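Galactose/lactose metabolism regulatory protein GAL80 (Saccharomyces cerevisiae, PDB 3BTV) represses the yeast galactose and lactose metabolic genes by binding the activator GAL4 and blocking its transcriptional activation when no inducing sugar is present. Local coordinates at residues Y160-K165 and L221-S226; R192-P197 and Q243-E248. The protein carries 1 engineered substitution. All coordinates share one frame; numbering follows the deposited sequence.

Contact 1: Y160-K165 and L221-S226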
# COMPACT_ATOMS: atom_id res chain seq x y z
N TYR B 160 -19.67 12.03 5.83
CA TYR B 160 -18.52 11.29 6.37
C TYR B 160 -17.19 12.02 6.18
O TYR B 160 -16.37 12.10 7.09
CB TYR B 160 -18.45 9.91 5.74
CG TYR B 160 -19.70 9.10 5.99
CD1 TYR B 160 -20.67 8.92 5.00
CD2 TYR B 160 -19.92 8.52 7.23
CE1 TYR B 160 -21.83 8.17 5.25
CE2 TYR B 160 -21.07 7.77 7.49
CZ TYR B 160 -22.02 7.61 6.51
OH TYR B 160 -23.15 6.86 6.78
N ILE B 161 -16.99 12.54 4.97
CA ILE B 161 -15.78 13.29 4.67
C ILE B 161 -15.68 14.53 5.55
O ILE B 161 -14.63 14.79 6.14
CB ILE B 161 -15.75 13.72 3.18
CG1 ILE B 161 -15.89 12.51 2.27
CG2 ILE B 161 -14.48 14.47 2.86
CD1 ILE B 161 -14.97 11.39 2.62
N LEU B 162 -16.76 15.29 5.65
CA LEU B 162 -16.72 16.52 6.44
C LEU B 162 -16.48 16.23 7.92
O LEU B 162 -15.72 16.94 8.57
CB LEU B 162 -18.02 17.32 6.25
CG LEU B 162 -18.11 17.91 4.83
CD1 LEU B 162 -19.50 18.46 4.58
CD2 LEU B 162 -17.04 18.98 4.65
N ARG B 163 -17.10 15.18 8.46
CA ARG B 163 -16.85 14.78 9.85
C ARG B 163 -15.38 14.40 10.04
O ARG B 163 -14.73 14.84 10.98
CB ARG B 163 -17.76 13.62 10.27
CG ARG B 163 -19.18 14.02 10.66
CD ARG B 163 -19.33 14.25 12.17
NE ARG B 163 -20.73 14.42 12.58
CZ ARG B 163 -21.17 14.37 13.84
NH1 ARG B 163 -20.32 14.15 14.84
NH2 ARG B 163 -22.46 14.53 14.10
N ALA B 164 -14.83 13.61 9.13
CA ALA B 164 -13.41 13.24 9.22
C ALA B 164 -12.50 14.49 9.18
O ALA B 164 -11.56 14.64 9.99
CB ALA B 164 -13.03 12.26 8.14
N LYS B 165 -12.79 15.38 8.24
CA LYS B 165 -12.02 16.62 8.08
C LYS B 165 -12.07 17.43 9.38
O LYS B 165 -11.05 17.98 9.82
CB LYS B 165 -12.59 17.47 6.95
CG LYS B 165 -11.76 18.75 6.63
CD LYS B 165 -12.31 19.42 5.36
CE LYS B 165 -11.72 20.80 5.10
NZ LYS B 165 -10.25 20.81 4.98
N LEU B 221 -8.97 12.73 -0.05
CA LEU B 221 -7.88 12.53 0.90
C LEU B 221 -7.19 13.85 1.17
O LEU B 221 -6.96 14.22 2.32
CB LEU B 221 -6.85 11.51 0.39
CG LEU B 221 -5.76 11.30 1.44
CD1 LEU B 221 -6.35 10.57 2.69
CD2 LEU B 221 -4.58 10.53 0.87
N GLN B 222 -6.86 14.57 0.10
CA GLN B 222 -6.17 15.85 0.23
C GLN B 222 -7.05 16.87 0.91
O GLN B 222 -6.59 17.68 1.71
CB GLN B 222 -5.76 16.37 -1.14
CG GLN B 222 -4.67 15.54 -1.77
CD GLN B 222 -4.47 15.90 -3.23
OE1 GLN B 222 -3.55 16.64 -3.57
NE2 GLN B 222 -5.34 15.41 -4.09
N TYR B 223 -8.34 16.81 0.60
CA TYR B 223 -9.30 17.71 1.22
C TYR B 223 -9.43 17.47 2.74
O TYR B 223 -9.46 18.42 3.52
CB TYR B 223 -10.66 17.59 0.52
CG TYR B 223 -11.68 18.61 1.00
CD1 TYR B 223 -11.49 19.97 0.81
CD2 TYR B 223 -12.84 18.20 1.65
CE1 TYR B 223 -12.41 20.90 1.24
CE2 TYR B 223 -13.78 19.12 2.09
CZ TYR B 223 -13.55 20.46 1.89
OH TYR B 223 -14.47 21.38 2.32
N MET B 224 -9.50 16.20 3.15
CA MET B 224 -9.65 15.85 4.57
C MET B 224 -8.40 16.15 5.40
O MET B 224 -8.51 16.50 6.57
CB MET B 224 -9.93 14.35 4.72
CG MET B 224 -11.34 13.93 4.39
SD MET B 224 -11.56 12.18 4.75
CE MET B 224 -10.45 11.39 3.56
N THR B 225 -7.23 15.98 4.81
CA THR B 225 -6.00 16.20 5.53
C THR B 225 -5.52 17.63 5.33
O THR B 225 -4.54 18.05 5.92
CB THR B 225 -4.88 15.23 5.07
OG1 THR B 225 -4.55 15.48 3.69
CG2 THR B 225 -5.32 13.77 5.25
N SER B 226 -6.23 18.38 4.50
CA SER B 226 -5.80 19.74 4.16
C SER B 226 -4.34 19.78 3.71
O SER B 226 -3.57 20.61 4.18
CB SER B 226 -5.98 20.69 5.34
OG SER B 226 -7.34 20.76 5.75

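Contact 2: R192-P197 and Q243-E248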
# COMPACT_ATOMS: atom_id res chain seq x y z
N ARG B 192 -16.65 -7.72 -18.44
CA ARG B 192 -17.44 -6.56 -18.78
C ARG B 192 -18.82 -7.02 -19.20
O ARG B 192 -18.95 -7.97 -19.95
CB ARG B 192 -16.81 -5.79 -19.94
CG ARG B 192 -17.57 -4.53 -20.32
CD ARG B 192 -17.05 -3.96 -21.62
NE ARG B 192 -15.59 -3.93 -21.64
CZ ARG B 192 -14.87 -3.78 -22.75
NH1 ARG B 192 -15.48 -3.65 -23.92
NH2 ARG B 192 -13.55 -3.76 -22.70
N PRO B 193 -19.86 -6.35 -18.69
CA PRO B 193 -21.24 -6.59 -19.14
C PRO B 193 -21.42 -6.22 -20.61
O PRO B 193 -21.05 -5.11 -21.01
CB PRO B 193 -22.07 -5.66 -18.25
CG PRO B 193 -21.23 -5.47 -17.02
CD PRO B 193 -19.81 -5.46 -17.52
N VAL B 194 -21.97 -7.13 -21.40
CA VAL B 194 -22.20 -6.88 -22.82
C VAL B 194 -22.92 -5.55 -23.04
O VAL B 194 -22.67 -4.85 -24.02
CB VAL B 194 -23.03 -8.01 -23.46
CG1 VAL B 194 -24.35 -8.19 -22.72
CG2 VAL B 194 -23.26 -7.74 -24.94
N LYS B 195 -23.81 -5.21 -22.11
CA LYS B 195 -24.61 -3.99 -22.19
C LYS B 195 -23.78 -2.72 -21.97
O LYS B 195 -24.29 -1.61 -22.14
CB LYS B 195 -25.74 -4.06 -21.16
CG LYS B 195 -26.67 -2.85 -21.13
CD LYS B 195 -27.54 -2.87 -19.87
CE LYS B 195 -28.42 -1.63 -19.76
NZ LYS B 195 -29.52 -1.63 -20.77
N SER B 196 -22.51 -2.88 -21.61
CA SER B 196 -21.68 -1.73 -21.24
C SER B 196 -21.03 -0.99 -22.42
O SER B 196 -20.47 -1.61 -23.32
CB SER B 196 -20.60 -2.13 -20.23
OG SER B 196 -21.05 -1.92 -18.90
N PRO B 197 -21.11 0.35 -22.38
CA PRO B 197 -20.57 1.29 -23.37
C PRO B 197 -19.09 1.04 -23.63
O PRO B 197 -18.30 1.05 -22.69
CB PRO B 197 -20.75 2.65 -22.69
CG PRO B 197 -21.88 2.45 -21.75
CD PRO B 197 -21.78 1.04 -21.27
N GLN B 243 -11.23 -8.29 -21.76
CA GLN B 243 -12.21 -8.60 -20.74
C GLN B 243 -13.24 -9.59 -21.28
O GLN B 243 -13.52 -9.62 -22.49
CB GLN B 243 -12.92 -7.33 -20.29
CG GLN B 243 -12.06 -6.40 -19.43
CD GLN B 243 -12.83 -5.17 -19.05
OE1 GLN B 243 -13.37 -4.47 -19.91
NE2 GLN B 243 -12.90 -4.91 -17.74
N GLU B 244 -13.82 -10.38 -20.39
CA GLU B 244 -14.88 -11.31 -20.74
C GLU B 244 -16.22 -10.63 -20.59
O GLU B 244 -16.53 -10.08 -19.53
CB GLU B 244 -14.85 -12.52 -19.80
CG GLU B 244 -13.59 -13.35 -19.91
CD GLU B 244 -13.66 -14.34 -21.07
OE1 GLU B 244 -14.71 -14.39 -21.75
OE2 GLU B 244 -12.67 -15.07 -21.30
N LEU B 245 -17.01 -10.65 -21.66
CA LEU B 245 -18.37 -10.12 -21.60
C LEU B 245 -19.23 -10.97 -20.66
O LEU B 245 -19.15 -12.19 -20.67
CB LEU B 245 -18.97 -10.09 -23.01
CG LEU B 245 -18.46 -9.00 -23.96
CD1 LEU B 245 -19.05 -9.17 -25.35
CD2 LEU B 245 -18.80 -7.63 -23.40
N ILE B 246 -20.05 -10.31 -19.84
CA ILE B 246 -21.00 -11.01 -18.98
C ILE B 246 -22.44 -10.49 -19.18
O ILE B 246 -22.64 -9.37 -19.65
CB ILE B 246 -20.63 -10.90 -17.48
CG1 ILE B 246 -20.42 -9.43 -17.08
CG2 ILE B 246 -19.39 -11.71 -17.17
CD1 ILE B 246 -20.49 -9.18 -15.58
N ASP B 247 -23.43 -11.32 -18.83
CA ASP B 247 -24.83 -10.92 -18.91
C ASP B 247 -25.31 -10.32 -17.59
O ASP B 247 -24.54 -10.21 -16.62
CB ASP B 247 -25.72 -12.10 -19.31
CG ASP B 247 -25.78 -13.18 -18.24
OD1 ASP B 247 -25.20 -13.00 -17.15
OD2 ASP B 247 -26.42 -14.22 -18.50
N GLU B 248 -26.58 -9.95 -17.55
CA GLU B 248 -27.18 -9.30 -16.39
C GLU B 248 -27.12 -10.20 -15.15
O GLU B 248 -27.05 -9.72 -14.02
CB GLU B 248 -28.62 -8.92 -16.70
CG GLU B 248 -28.80 -8.31 -18.07
CD GLU B 248 -30.10 -8.72 -18.73
OE1 GLU B 248 -30.91 -9.40 -18.06
OE2 GLU B 248 -30.30 -8.38 -19.91

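Contact 1: Y160-K165 and L221-S226
Lys-165 lies against Tyr-223 where helix 159-169 passes the C-terminal end of helix 209-225; the two short axes approach to 8.9 Å at 38°. Lys-165 CB sits near Met-224 CA. With CG anti to the backbone N and the next two torsions extended, the chain runs across the tyrosine at about a right angle. CG faces the carbonyl oxygens of Tyr-223 and Met-224, and Lys-165 CD lies over one ring face, 3.6 Å from Tyr-223 CE2, a CH-pi contact set toward the rim. CE continues over the same face, nearest to CZ of the ring. A bend at chi4 then turns Lys-165 NZ into a cation-pi position, 14° off the ring normal, and onto Tyr-223 O at 2.9 Å, almost in line with that C=O (164°). NZ also bonds Phe-397 O, and Tyr-223 OH bonds Asp-398 O. A methionine in its place would probably leave the carbonyls of Tyr-223 and Phe-397 without their donor and the ring face without its cation. Apolar atoms fill the rest: Leu-162 CD2 and Ile-161 CG2 reach the ring edge, Ile-161 CG2 also meets Met-224 CG at 3.5 Å, and Ala-164 CB abuts Met-224 SD at 3.7 Å. Ser-226, with positive phi, ends helix 209-225 as the C-prime residue of a Schellman motif. Beyond the helix pair, Ala-164 and Met-224 rest on strand 305-310, and Leu-221 on strand 176-184 of the same mixed sheet.

Contact 2: R192-P197 and Q243-E248
Arg-192 and Pro-193 pair in parallel with Leu-245 and Ile-246, joining edge strand 191-193 to the central strand 242-246 of a small three-stranded mixed sheet, whose third strand is 255-258. The parallel register is evidenced by the backbone bonds: Arg-192 N donates to Glu-244 O, Ile-246 N points back to Arg-192 O, and Val-194 N donates to Ile-246 O at 2.9 Å. The position of Arg-192 O is less certain, as it lies too close to a neighbour. The chain leaves the sheet through a type I turn from Pro-193, still paired with Ile-246, to Ser-196, whose N bonds Pro-193 O. Apolar contacts occur on both faces. Pro-193 and Ile-246 lie side by side, with CD and CG1 4.0 Å apart, whereas on the face of Arg-192 and Leu-245 the leucine CD2 reaches Val-194 CA at 3.5 Å. The polar side-chain contact joins Arg-192 and Gln-243, both strand residues. Gln-243 NE2 bonds the carbonyls of Gly-189 and Trp-187, which probably fixes its amide, and Arg-192 NH2 also bonds Pro-258 O. With CG anti to the backbone N and a bend at chi3 (-45°), the Arg-192 guanidinium grips Gln-243 side-on, its plane 59° from the amide: NE and NH2 each stand 2.9 Å from the single atom OE1, which lies at the guanidinium edge.

From the N terminus, the chain passes the parallel sheet that includes strand 148-152 and enters helix 159-169, where 160-165 opens contact 1. It then runs through strand 176-184 to 192-197, the first half of contact 2, and on through helix 209-225 to 221-226, which closes the first loop across 55 intervening residues. Strand 229-237 follows before 243-248 closes the second across 45. The segments alternate, so the two loops cross, sharing the chain between 192 and 226. Contact 1 joins two helices beside the nine-stranded mixed sheet; contact 2 joins strands of the separate three-stranded sheet. Their centres are 35 Å apart, on opposite sides of the chain's centre.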